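Local coordinates for protein ANGPTL4 C-terminal chain (Homo sapiens, PDB 6U0A) that is the C-terminal fibrinogen-like domain of a secreted protein that mediates inactivation of lipoprotein lipase and so regulates triglyceride clearance from the blood, at residues V42-H47 and N174-Y179; D52-W57 and S143-D148; A90-D95 and A208-I213; T169-N174 and F195-R200. All blocks are in the same frame, centred on the assembly; numbering follows the deposited sequence.

From the N terminus, strand 38-46 comes first, and interaction 1 joins its end to the loop 174-179, closing a loop of 126 residues. Interaction 2 is nested inside that loop: it brings the lead-in to helix 57-62 against the loop 143-148. Strand 87-94 then waits for the last strand, 208-215, which it meets in interaction 3; this contact crosses both interactions 1 and 2 along the chain. Interaction 4, pairing 169-174 with 195-200, lies nested within interaction 3, follows interaction 2 in series, and crosses interaction 1, with which it shares Asn-174. Together they tie the central antiparallel sheet to the long loops of the fibrinogen-like domain.

Interaction 1: V42-H47 and N174-Y179; sequences VIQRRH and NLNGQY
The guanidinium of Arg-46 meets the 174-179 loop at its edge: O of Gly-177 lies in its plane, and O of Leu-175 at the same edge but somewhat tilted out of it. NH2 of Arg-46 in turn lies at the edge of the Tyr-179 ring, the two planes 56° apart, and OH of that tyrosine hydrogen-bonds O of Gln-207. Both terminal nitrogens grip the single oxygen of Gly-177 end-on: NH1 to O of Gly-177 is 2.8 Å and NH2 to the same O is 3.0 Å. NH1 also donates to O of Leu-175 at 3.1 Å. Three bonds to two carbonyls should fix the rotation of the group, and the buried charge has a cation-pi partner in Phe-53. The chain of Arg-46 reaches this position by bending at both chi2 and chi3.

The receiving backbone is a type I turn, Asn-174 to Gly-177, begun by an Asx turn in which OD1 of Asn-174 accepts from N of Asn-176. The arginine and glutamine bonds seat this loop of the fibrinogen-like domain on the end of strand 38-46, which carries a classic beta bulge, Ile-43 and Gln-44 set opposite the single Met-211.

Beside the arginine, the side chains of Gln-44 and Asn-176 run past one another in opposite senses, their amide planes 43° apart. NE2 of Gln-44 donates to OD1 of Asn-176 at 3.0 Å, and the acceptor stays in the glutamine amide plane. CG of Gln-44 lies anti to its own N (chi1 -169°), which carries the amide out to the loop. OE1 of Gln-44 is held by Thr-209, and ND2 of Asn-176 donates to O of Gly-164.

Interaction 2: D52-W57 and S143-D148; sequences DFNRPW and STWDQD
Trp-57 and Asp-146 meet in the tight part of this contact, where the backbone N of Trp-57 donates to OD1 of the carboxylate at 2.9 Å, on its syn side. A second, weak bond runs from the same N to OD2 at 3.5 Å. OD1 takes another hydrogen bond, from OG1 of Thr-144 at 2.7 Å, nearly along the C-O bond, so one oxygen is gripped from two directions. A chi1 of 66° folds the Asp-146 carboxylate back toward that hydroxyl, within the type I turn Thr-144 to Gln-147. Putting an alanine in place of Asp-146 would probably leave both N of Trp-57 and the hydroxyl of Thr-144 without their acceptor and open a gap beside Pro-56.

Thr-144 crosses the indole of Trp-57 at about a right angle, its OG1 at the ring edge and 3.4 Å from CB of Trp-57. CG of Gln-147 lies over one face, near the rim. At the exposed rim Trp-145 still packs closely alongside Pro-56, its NE1 3.3 Å from CA of Pro-56. Asn-54 is the loose part: its OD1, which accepts from N of Gly-163, comes no nearer than 4.4 Å to CD1 of Trp-145.

Pro-56 is the N-cap of helix 57-62, and the carboxylate, bonded to N of Trp-57, sits at the N-terminal end of the helix, where its charge would probably suit the dipole. NE1 of Trp-57 hydrogen-bonds OE1 of Glu-112, while Thr-144 also touches Tyr-60 of the helix; the loop 143-148 follows strand 138-140 and precedes helix 157-160.

Interaction 3: A90-D95 and A208-I213; sequences AVQLRD and ATTMLI
Ala-90 and Leu-212 form the first of three hydrogen-bonded pairs between two antiparallel strands, whose axes come within 4.7 Å at 171°. N of Ala-90 donates to O of Leu-212 at 2.8 Å, and the return bond completes the ring. Gln-92 with Thr-210 repeats it, N of Gln-92 reaching O of Thr-210 at 2.7 Å. In the third pair, Arg-94 with Ala-208, the return bond from N of Ala-208 to O of Arg-94 is weak, at 3.3 Å. Between these lie the non-hydrogen-bonded pairs Val-91 with Met-211 and Leu-93 with Thr-209, where CA-H...O contacts, such as CA of Thr-209 to O of Gln-92 at 3.2 Å, fill in.

On the face of Ala-90, Gln-92 and Arg-94, CD1 of Leu-212 touches CB of Ala-90 and lies 3.7 Å from CD of Gln-92, the two longer side chains crossing at about a right angle. Gln-92 runs extended alongside Thr-210. CB of Ala-208 packs over one face of the Arg-94 guanidinium, offset toward the rim, with NH2 of Arg-94 3.7 Å from it; the bend at chi3 (75°) folds the group over the methyl, and Gln-207 accepts from NH2. On the other face, CD2 of Leu-93 meets CG2 of Thr-209 loosely, and CG2 of Val-91 comes only within 4.4 Å of CE of Met-211.

Further out, Thr-209 pairs through its backbone with Arg-46, while Trp-199 of helix 197-200 covers Leu-93. Strand 208-215 is an inner strand, paired with both 87-94 and 38-46 in the central antiparallel sheet of the fibrinogen C-terminal globular domain.

Interaction 4: T169-N174 and F195-R200; sequences TCSHSN and FWKTWR
Asn-174 and Phe-195 form the hydrogen-bonded pair, and Ser-173 and Trp-196 the non-hydrogen-bonded pair, of a two-stranded antiparallel ladder. N of Asn-174 donates to O of Phe-195 at 2.9 Å, N of Phe-195 returns to O of Asn-174, and N of Lys-197 reaches O of His-172 at 2.9 Å, where helix 197-200 begins.

Among the rings, His-172 sets its edge on the face of Trp-196, planes 72° apart, with CE1 of His-172 3.7 Å from CZ2 of Trp-196. Its ND1 shares a hydrogen bond with OG of Ser-173, which helps fix the imidazole's rotation. The Phe-195 ring, turned back over the facing strand by chi1 of 77°, carries CA of Ser-173 and N of Asn-174 over one face; its CE1 lies 3.6 Å from CB of Asn-174. A serine in place of Phe-195 would probably open a gap beside Ser-173 and Asn-174.

Water 1 bridges NE2 of His-172 and OG1 of Thr-198; water 2 donates to O of His-172 and accepts from N of Thr-198.

The disulfide of Cys-170 with Cys-157 anchors the loop leading into strand 173-174 to helix 157-160, and the ladder belongs to the loop-rich part of the fibrinogen-like domain.

Interaction 1: V42-H47 and N174-Y179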
# COMPACT_ATOMS: atom_id res chain seq x y z
N VAL A 42 -5.24 2.48 8.70
CA VAL A 42 -3.98 1.85 8.35
C VAL A 42 -4.28 0.63 7.49
O VAL A 42 -5.03 -0.27 7.90
CB VAL A 42 -3.18 1.46 9.60
CG1 VAL A 42 -1.83 0.87 9.21
CG2 VAL A 42 -3.00 2.66 10.52
N ILE A 43 -3.72 0.59 6.28
CA ILE A 43 -3.93 -0.53 5.37
C ILE A 43 -2.70 -1.41 5.22
O ILE A 43 -2.81 -2.52 4.67
CB ILE A 43 -4.43 -0.06 3.99
CG1 ILE A 43 -3.29 0.55 3.17
CG2 ILE A 43 -5.57 0.96 4.13
CD1 ILE A 43 -3.72 1.02 1.78
N GLN A 44 -1.54 -0.96 5.69
CA GLN A 44 -0.31 -1.74 5.59
C GLN A 44 0.63 -1.26 6.68
O GLN A 44 0.73 -0.05 6.93
CB GLN A 44 0.36 -1.59 4.22
CG GLN A 44 1.50 -2.58 3.96
CD GLN A 44 2.88 -1.95 4.13
OE1 GLN A 44 3.06 -1.01 4.90
NE2 GLN A 44 3.87 -2.48 3.41
N ARG A 45 1.32 -2.20 7.32
CA ARG A 45 2.25 -1.88 8.39
C ARG A 45 3.35 -2.93 8.42
O ARG A 45 3.07 -4.13 8.47
CB ARG A 45 1.54 -1.82 9.75
CG ARG A 45 2.36 -1.21 10.88
CD ARG A 45 1.91 -1.76 12.21
NE ARG A 45 0.93 -0.88 12.85
CZ ARG A 45 -0.01 -1.31 13.68
NH1 ARG A 45 -0.12 -2.60 13.97
NH2 ARG A 45 -0.85 -0.43 14.22
N ARG A 46 4.60 -2.49 8.35
CA ARG A 46 5.76 -3.42 8.47
C ARG A 46 6.92 -2.78 9.25
O ARG A 46 7.17 -1.61 9.03
CB ARG A 46 6.39 -3.76 7.12
CG ARG A 46 5.47 -3.74 5.92
CD ARG A 46 5.47 -4.98 5.08
NE ARG A 46 6.42 -6.05 5.27
CZ ARG A 46 7.13 -6.56 4.29
NH1 ARG A 46 7.05 -6.06 3.09
NH2 ARG A 46 7.95 -7.57 4.51
N HIS A 47 7.60 -3.56 10.10
CA HIS A 47 8.71 -3.00 10.91
C HIS A 47 9.75 -4.09 11.19
O HIS A 47 10.94 -3.73 11.27
CB HIS A 47 8.16 -2.19 12.09
CG HIS A 47 7.08 -2.89 12.85
ND1 HIS A 47 5.76 -2.47 12.83
CD2 HIS A 47 7.12 -3.99 13.64
CE1 HIS A 47 5.04 -3.27 13.58
NE2 HIS A 47 5.84 -4.21 14.09
N ASN A 174 8.23 -0.93 -3.91
CA ASN A 174 7.53 -2.15 -3.49
C ASN A 174 7.63 -2.18 -1.96
O ASN A 174 8.65 -2.61 -1.42
CB ASN A 174 8.13 -3.40 -4.11
CG ASN A 174 7.43 -4.68 -3.64
OD1 ASN A 174 6.33 -4.62 -3.09
ND2 ASN A 174 8.07 -5.82 -3.85
N LEU A 175 6.58 -1.73 -1.29
CA LEU A 175 6.58 -1.77 0.17
C LEU A 175 6.17 -3.14 0.70
O LEU A 175 6.21 -3.35 1.92
CB LEU A 175 5.68 -0.67 0.73
CG LEU A 175 6.02 0.75 0.26
CD1 LEU A 175 5.25 1.80 1.06
CD2 LEU A 175 7.52 1.02 0.33
N ASN A 176 5.81 -4.08 -0.18
CA ASN A 176 5.41 -5.42 0.23
C ASN A 176 6.46 -6.46 -0.13
O ASN A 176 6.15 -7.65 -0.24
CB ASN A 176 4.06 -5.78 -0.39
CG ASN A 176 2.93 -4.96 0.18
OD1 ASN A 176 3.02 -4.46 1.30
ND2 ASN A 176 1.86 -4.78 -0.59
N GLY A 177 7.71 -6.04 -0.34
CA GLY A 177 8.76 -6.97 -0.68
C GLY A 177 9.27 -7.74 0.53
O GLY A 177 8.69 -7.76 1.61
N GLN A 178 10.41 -8.38 0.32
CA GLN A 178 11.05 -9.19 1.36
C GLN A 178 11.74 -8.29 2.38
O GLN A 178 12.46 -7.36 2.01
CB GLN A 178 12.05 -10.15 0.72
CG GLN A 178 12.39 -11.38 1.54
CD GLN A 178 13.11 -12.43 0.72
OE1 GLN A 178 12.86 -12.57 -0.49
NE2 GLN A 178 14.00 -13.17 1.36
N TYR A 179 11.54 -8.58 3.66
CA TYR A 179 12.17 -7.80 4.71
C TYR A 179 13.63 -8.23 4.88
O TYR A 179 13.93 -9.42 4.99
CB TYR A 179 11.43 -7.96 6.04
CG TYR A 179 11.79 -6.89 7.05
CD1 TYR A 179 12.88 -7.03 7.89
CD2 TYR A 179 11.03 -5.72 7.14
CE1 TYR A 179 13.22 -6.05 8.80
CE2 TYR A 179 11.36 -4.73 8.05
CZ TYR A 179 12.45 -4.90 8.87
OH TYR A 179 12.77 -3.92 9.77

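Interaction 2: D52-W57 and S143-D148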
# COMPACT_ATOMS: atom_id res chain seq x y z
N ASP A 52 5.10 -12.92 6.67
CA ASP A 52 5.42 -13.24 5.28
C ASP A 52 4.49 -12.46 4.35
O ASP A 52 3.27 -12.61 4.43
CB ASP A 52 5.27 -14.74 5.07
CG ASP A 52 5.77 -15.20 3.71
OD1 ASP A 52 6.42 -14.41 3.00
OD2 ASP A 52 5.50 -16.37 3.36
N PHE A 53 5.06 -11.65 3.47
CA PHE A 53 4.27 -10.87 2.52
C PHE A 53 4.28 -11.43 1.11
O PHE A 53 3.66 -10.84 0.22
CB PHE A 53 4.74 -9.41 2.50
CG PHE A 53 4.03 -8.53 3.50
CD1 PHE A 53 4.24 -8.69 4.86
CD2 PHE A 53 3.14 -7.55 3.08
CE1 PHE A 53 3.59 -7.90 5.79
CE2 PHE A 53 2.48 -6.75 4.00
CZ PHE A 53 2.70 -6.92 5.35
N ASN A 54 4.95 -12.55 0.87
CA ASN A 54 4.98 -13.18 -0.45
C ASN A 54 3.78 -14.11 -0.57
O ASN A 54 3.87 -15.31 -0.33
CB ASN A 54 6.29 -13.92 -0.68
CG ASN A 54 6.43 -14.42 -2.10
OD1 ASN A 54 6.17 -13.69 -3.05
ND2 ASN A 54 6.85 -15.67 -2.25
N ARG A 55 2.64 -13.54 -0.94
CA ARG A 55 1.36 -14.23 -0.90
C ARG A 55 0.62 -14.06 -2.22
O ARG A 55 0.86 -13.09 -2.96
CB ARG A 55 0.49 -13.68 0.24
CG ARG A 55 1.25 -13.52 1.53
CD ARG A 55 0.75 -14.49 2.57
NE ARG A 55 1.21 -14.11 3.90
CZ ARG A 55 0.65 -14.52 5.03
NH1 ARG A 55 -0.41 -15.32 5.00
NH2 ARG A 55 1.14 -14.11 6.19
N PRO A 56 -0.28 -14.99 -2.55
CA PRO A 56 -1.00 -14.92 -3.82
C PRO A 56 -2.13 -13.90 -3.78
O PRO A 56 -2.37 -13.23 -2.77
CB PRO A 56 -1.54 -16.34 -4.00
CG PRO A 56 -1.69 -16.87 -2.61
CD PRO A 56 -0.60 -16.21 -1.79
N TRP A 57 -2.86 -13.83 -4.90
CA TRP A 57 -3.88 -12.81 -5.11
C TRP A 57 -4.95 -12.82 -4.02
O TRP A 57 -5.34 -11.77 -3.51
CB TRP A 57 -4.52 -13.02 -6.48
CG TRP A 57 -5.58 -12.03 -6.80
CD1 TRP A 57 -6.93 -12.21 -6.67
CD2 TRP A 57 -5.40 -10.70 -7.29
NE1 TRP A 57 -7.59 -11.07 -7.06
CE2 TRP A 57 -6.68 -10.13 -7.44
CE3 TRP A 57 -4.27 -9.93 -7.62
CZ2 TRP A 57 -6.86 -8.83 -7.91
CZ3 TRP A 57 -4.46 -8.65 -8.08
CH2 TRP A 57 -5.74 -8.11 -8.22
N SER A 143 -0.70 -6.44 -8.82
CA SER A 143 -0.24 -7.73 -9.32
C SER A 143 0.36 -8.56 -8.20
O SER A 143 1.00 -8.04 -7.28
CB SER A 143 0.78 -7.59 -10.46
OG SER A 143 0.26 -6.81 -11.52
N THR A 144 0.12 -9.87 -8.29
CA THR A 144 0.74 -10.87 -7.44
C THR A 144 1.38 -11.92 -8.34
O THR A 144 1.18 -11.92 -9.56
CB THR A 144 -0.27 -11.53 -6.50
OG1 THR A 144 -1.36 -12.06 -7.27
CG2 THR A 144 -0.82 -10.50 -5.51
N TRP A 145 2.16 -12.82 -7.73
CA TRP A 145 2.90 -13.87 -8.49
C TRP A 145 1.96 -14.74 -9.33
O TRP A 145 2.35 -15.11 -10.46
CB TRP A 145 3.79 -14.71 -7.55
CG TRP A 145 3.04 -15.50 -6.53
CD1 TRP A 145 2.70 -15.12 -5.27
CD2 TRP A 145 2.53 -16.84 -6.69
NE1 TRP A 145 2.02 -16.11 -4.63
CE2 TRP A 145 1.90 -17.19 -5.47
CE3 TRP A 145 2.54 -17.78 -7.73
CZ2 TRP A 145 1.29 -18.42 -5.28
CZ3 TRP A 145 1.94 -19.00 -7.53
CH2 TRP A 145 1.32 -19.32 -6.32
N ASP A 146 0.77 -15.05 -8.81
CA ASP A 146 -0.20 -15.88 -9.51
C ASP A 146 -1.17 -15.07 -10.37
O ASP A 146 -1.99 -15.66 -11.07
CB ASP A 146 -0.99 -16.74 -8.51
CG ASP A 146 -1.86 -15.90 -7.59
OD1 ASP A 146 -1.43 -14.79 -7.19
OD2 ASP A 146 -2.99 -16.34 -7.28
N GLN A 147 -1.10 -13.74 -10.31
CA GLN A 147 -2.03 -12.91 -11.09
C GLN A 147 -1.28 -11.62 -11.44
O GLN A 147 -1.49 -10.56 -10.85
CB GLN A 147 -3.33 -12.63 -10.34
CG GLN A 147 -4.43 -12.07 -11.22
CD GLN A 147 -5.29 -13.16 -11.83
OE1 GLN A 147 -5.06 -14.35 -11.61
NE2 GLN A 147 -6.30 -12.76 -12.60
N ASP A 148 -0.38 -11.74 -12.41
CA ASP A 148 0.47 -10.63 -12.83
C ASP A 148 -0.18 -9.93 -14.01
O ASP A 148 -0.64 -10.59 -14.95
CB ASP A 148 1.86 -11.13 -13.20
CG ASP A 148 2.85 -9.99 -13.40
OD1 ASP A 148 3.29 -9.42 -12.38
OD2 ASP A 148 3.18 -9.68 -14.57

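Interaction 3: A90-D95 and A208-I213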
# COMPACT_ATOMS: atom_id res chain seq x y z
N ALA A 90 -1.58 8.11 2.44
CA ALA A 90 -0.37 8.50 3.13
C ALA A 90 0.60 7.33 3.14
O ALA A 90 0.20 6.18 3.36
CB ALA A 90 -0.66 8.95 4.57
N VAL A 91 1.87 7.62 2.89
CA VAL A 91 2.93 6.61 2.89
C VAL A 91 4.03 7.10 3.82
O VAL A 91 4.54 8.21 3.65
CB VAL A 91 3.49 6.37 1.48
CG1 VAL A 91 4.75 5.52 1.54
CG2 VAL A 91 2.44 5.72 0.60
N GLN A 92 4.37 6.28 4.81
CA GLN A 92 5.37 6.63 5.81
C GLN A 92 6.49 5.61 5.75
O GLN A 92 6.23 4.40 5.87
CB GLN A 92 4.74 6.71 7.20
CG GLN A 92 3.50 7.61 7.22
CD GLN A 92 2.87 7.76 8.60
OE1 GLN A 92 2.89 6.83 9.40
NE2 GLN A 92 2.31 8.93 8.86
N LEU A 93 7.71 6.08 5.54
CA LEU A 93 8.89 5.24 5.38
C LEU A 93 9.91 5.58 6.46
O LEU A 93 10.03 6.73 6.87
CB LEU A 93 9.51 5.43 3.99
CG LEU A 93 8.54 5.53 2.80
CD1 LEU A 93 9.21 6.16 1.59
CD2 LEU A 93 7.99 4.15 2.44
N ARG A 94 10.64 4.56 6.91
CA ARG A 94 11.69 4.74 7.91
C ARG A 94 12.93 3.99 7.46
O ARG A 94 12.84 2.82 7.08
CB ARG A 94 11.23 4.24 9.29
CG ARG A 94 12.06 4.78 10.45
CD ARG A 94 11.31 4.65 11.77
NE ARG A 94 11.31 3.28 12.26
CZ ARG A 94 10.29 2.72 12.91
NH1 ARG A 94 9.19 3.43 13.16
NH2 ARG A 94 10.37 1.46 13.32
N ASP A 95 14.08 4.66 7.50
CA ASP A 95 15.33 4.01 7.15
C ASP A 95 16.02 3.51 8.42
O ASP A 95 15.52 3.68 9.54
CB ASP A 95 16.22 4.94 6.31
CG ASP A 95 16.75 6.14 7.08
OD1 ASP A 95 16.72 6.18 8.33
OD2 ASP A 95 17.25 7.07 6.41
N ALA A 208 11.00 0.24 8.10
CA ALA A 208 9.59 0.18 8.46
C ALA A 208 8.78 0.99 7.46
O ALA A 208 9.27 1.97 6.89
CB ALA A 208 9.34 0.68 9.89
N THR A 209 7.54 0.55 7.23
CA THR A 209 6.62 1.27 6.37
C THR A 209 5.25 1.31 7.01
O THR A 209 4.90 0.47 7.85
CB THR A 209 6.50 0.63 4.97
OG1 THR A 209 5.87 -0.65 5.09
CG2 THR A 209 7.86 0.48 4.32
N THR A 210 4.47 2.31 6.61
CA THR A 210 3.08 2.44 7.00
C THR A 210 2.33 3.09 5.86
O THR A 210 2.78 4.11 5.31
CB THR A 210 2.90 3.29 8.28
OG1 THR A 210 3.71 2.75 9.33
CG2 THR A 210 1.44 3.28 8.72
N MET A 211 1.19 2.51 5.48
CA MET A 211 0.31 3.07 4.48
C MET A 211 -1.05 3.31 5.11
O MET A 211 -1.57 2.44 5.82
CB MET A 211 0.18 2.15 3.26
CG MET A 211 1.50 1.76 2.62
SD MET A 211 1.29 0.64 1.22
CE MET A 211 0.58 1.76 0.02
N LEU A 212 -1.61 4.48 4.86
CA LEU A 212 -2.87 4.89 5.48
C LEU A 212 -3.74 5.54 4.43
O LEU A 212 -3.25 6.15 3.48
CB LEU A 212 -2.65 5.87 6.64
CG LEU A 212 -1.56 5.55 7.67
CD1 LEU A 212 -0.26 6.25 7.30
CD2 LEU A 212 -2.02 5.96 9.05
N ILE A 213 -5.05 5.42 4.62
CA ILE A 213 -6.01 5.94 3.66
C ILE A 213 -7.08 6.74 4.39
O ILE A 213 -7.46 6.43 5.53
CB ILE A 213 -6.65 4.81 2.81
CG1 ILE A 213 -7.28 5.38 1.55
CG2 ILE A 213 -7.66 4.02 3.63
CD1 ILE A 213 -6.98 4.58 0.30

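Interaction 4: T169-N174 and F195-R200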
# COMPACT_ATOMS: atom_id res chain seq x y z
N THR A 169 5.93 0.28 -13.34
CA THR A 169 7.27 -0.19 -13.69
C THR A 169 7.69 -1.09 -12.52
O THR A 169 7.11 -1.09 -11.44
CB THR A 169 8.27 0.96 -13.87
OG1 THR A 169 8.69 1.35 -12.57
CG2 THR A 169 7.67 2.15 -14.56
N CYS A 170 8.68 -1.88 -12.75
CA CYS A 170 9.19 -2.76 -11.71
C CYS A 170 10.32 -2.11 -10.93
O CYS A 170 11.10 -2.81 -10.26
CB CYS A 170 9.64 -4.08 -12.32
SG CYS A 170 9.49 -5.55 -11.28
N SER A 171 10.43 -0.78 -10.98
CA SER A 171 11.56 -0.08 -10.37
C SER A 171 11.17 1.17 -9.59
O SER A 171 12.06 1.91 -9.17
CB SER A 171 12.59 0.29 -11.45
OG SER A 171 12.04 1.17 -12.41
N HIS A 172 9.88 1.44 -9.38
CA HIS A 172 9.50 2.63 -8.62
C HIS A 172 9.49 2.35 -7.12
O HIS A 172 10.08 3.10 -6.33
CB HIS A 172 8.14 3.15 -9.06
CG HIS A 172 7.62 4.27 -8.21
ND1 HIS A 172 6.94 4.05 -7.03
CD2 HIS A 172 7.68 5.61 -8.37
CE1 HIS A 172 6.61 5.21 -6.49
NE2 HIS A 172 7.05 6.18 -7.28
N SER A 173 8.81 1.28 -6.70
CA SER A 173 8.60 1.01 -5.29
C SER A 173 8.08 -0.41 -5.13
O SER A 173 7.56 -1.01 -6.07
CB SER A 173 7.62 2.00 -4.66
OG SER A 173 6.40 2.02 -5.38
N ASN A 174 8.23 -0.93 -3.91
CA ASN A 174 7.53 -2.15 -3.49
C ASN A 174 7.63 -2.18 -1.96
O ASN A 174 8.65 -2.61 -1.42
CB ASN A 174 8.13 -3.40 -4.11
CG ASN A 174 7.43 -4.68 -3.64
OD1 ASN A 174 6.33 -4.62 -3.09
ND2 ASN A 174 8.07 -5.82 -3.85
N PHE A 195 11.42 -1.20 -0.85
CA PHE A 195 12.12 -0.03 -1.35
C PHE A 195 11.15 1.01 -1.88
O PHE A 195 10.02 0.70 -2.28
CB PHE A 195 13.13 -0.41 -2.46
CG PHE A 195 12.49 -0.68 -3.79
CD1 PHE A 195 11.90 -1.90 -4.07
CD2 PHE A 195 12.50 0.30 -4.77
CE1 PHE A 195 11.32 -2.14 -5.30
CE2 PHE A 195 11.91 0.07 -6.00
CZ PHE A 195 11.33 -1.16 -6.27
N TRP A 196 11.61 2.25 -1.86
CA TRP A 196 10.93 3.38 -2.48
C TRP A 196 12.03 4.20 -3.15
O TRP A 196 12.78 4.90 -2.46
CB TRP A 196 10.15 4.20 -1.45
CG TRP A 196 9.31 5.30 -2.02
CD1 TRP A 196 9.72 6.55 -2.40
CD2 TRP A 196 7.90 5.26 -2.27
NE1 TRP A 196 8.66 7.28 -2.88
CE2 TRP A 196 7.53 6.51 -2.80
CE3 TRP A 196 6.91 4.28 -2.09
CZ2 TRP A 196 6.21 6.81 -3.16
CZ3 TRP A 196 5.60 4.58 -2.45
CH2 TRP A 196 5.27 5.84 -2.98
N LYS A 197 12.13 4.10 -4.47
CA LYS A 197 13.37 4.46 -5.15
C LYS A 197 13.73 5.93 -4.94
O LYS A 197 14.88 6.25 -4.62
CB LYS A 197 13.28 4.16 -6.64
CG LYS A 197 14.62 4.33 -7.36
CD LYS A 197 14.55 3.96 -8.83
CE LYS A 197 13.65 4.91 -9.59
NZ LYS A 197 13.43 4.44 -10.99
N THR A 198 12.76 6.83 -5.10
CA THR A 198 13.07 8.26 -5.04
C THR A 198 13.42 8.75 -3.64
O THR A 198 13.79 9.92 -3.50
CB THR A 198 11.91 9.08 -5.60
OG1 THR A 198 10.74 8.88 -4.79
CG2 THR A 198 11.61 8.69 -7.03
N TRP A 199 13.32 7.92 -2.59
CA TRP A 199 13.80 8.38 -1.29
C TRP A 199 15.21 7.88 -1.03
O TRP A 199 16.17 8.65 -1.12
CB TRP A 199 12.87 7.95 -0.15
CG TRP A 199 13.25 8.60 1.16
CD1 TRP A 199 13.69 9.88 1.35
CD2 TRP A 199 13.23 7.99 2.46
NE1 TRP A 199 13.94 10.10 2.68
CE2 TRP A 199 13.67 8.96 3.39
CE3 TRP A 199 12.88 6.72 2.94
CZ2 TRP A 199 13.77 8.70 4.75
CZ3 TRP A 199 12.99 6.46 4.29
CH2 TRP A 199 13.43 7.44 5.18
N ARG A 200 15.37 6.59 -0.73
CA ARG A 200 16.67 6.05 -0.35
C ARG A 200 17.32 5.19 -1.42
O ARG A 200 18.44 4.71 -1.21
CB ARG A 200 16.54 5.25 0.96
CG ARG A 200 16.33 6.11 2.19
CD ARG A 200 17.65 6.68 2.69
NE ARG A 200 17.46 7.61 3.80
CZ ARG A 200 17.30 8.92 3.66
NH1 ARG A 200 17.31 9.46 2.45
NH2 ARG A 200 17.13 9.69 4.73
O HOH W 1 8.17 8.70 -5.89
O HOH W 2 10.02 5.97 -5.62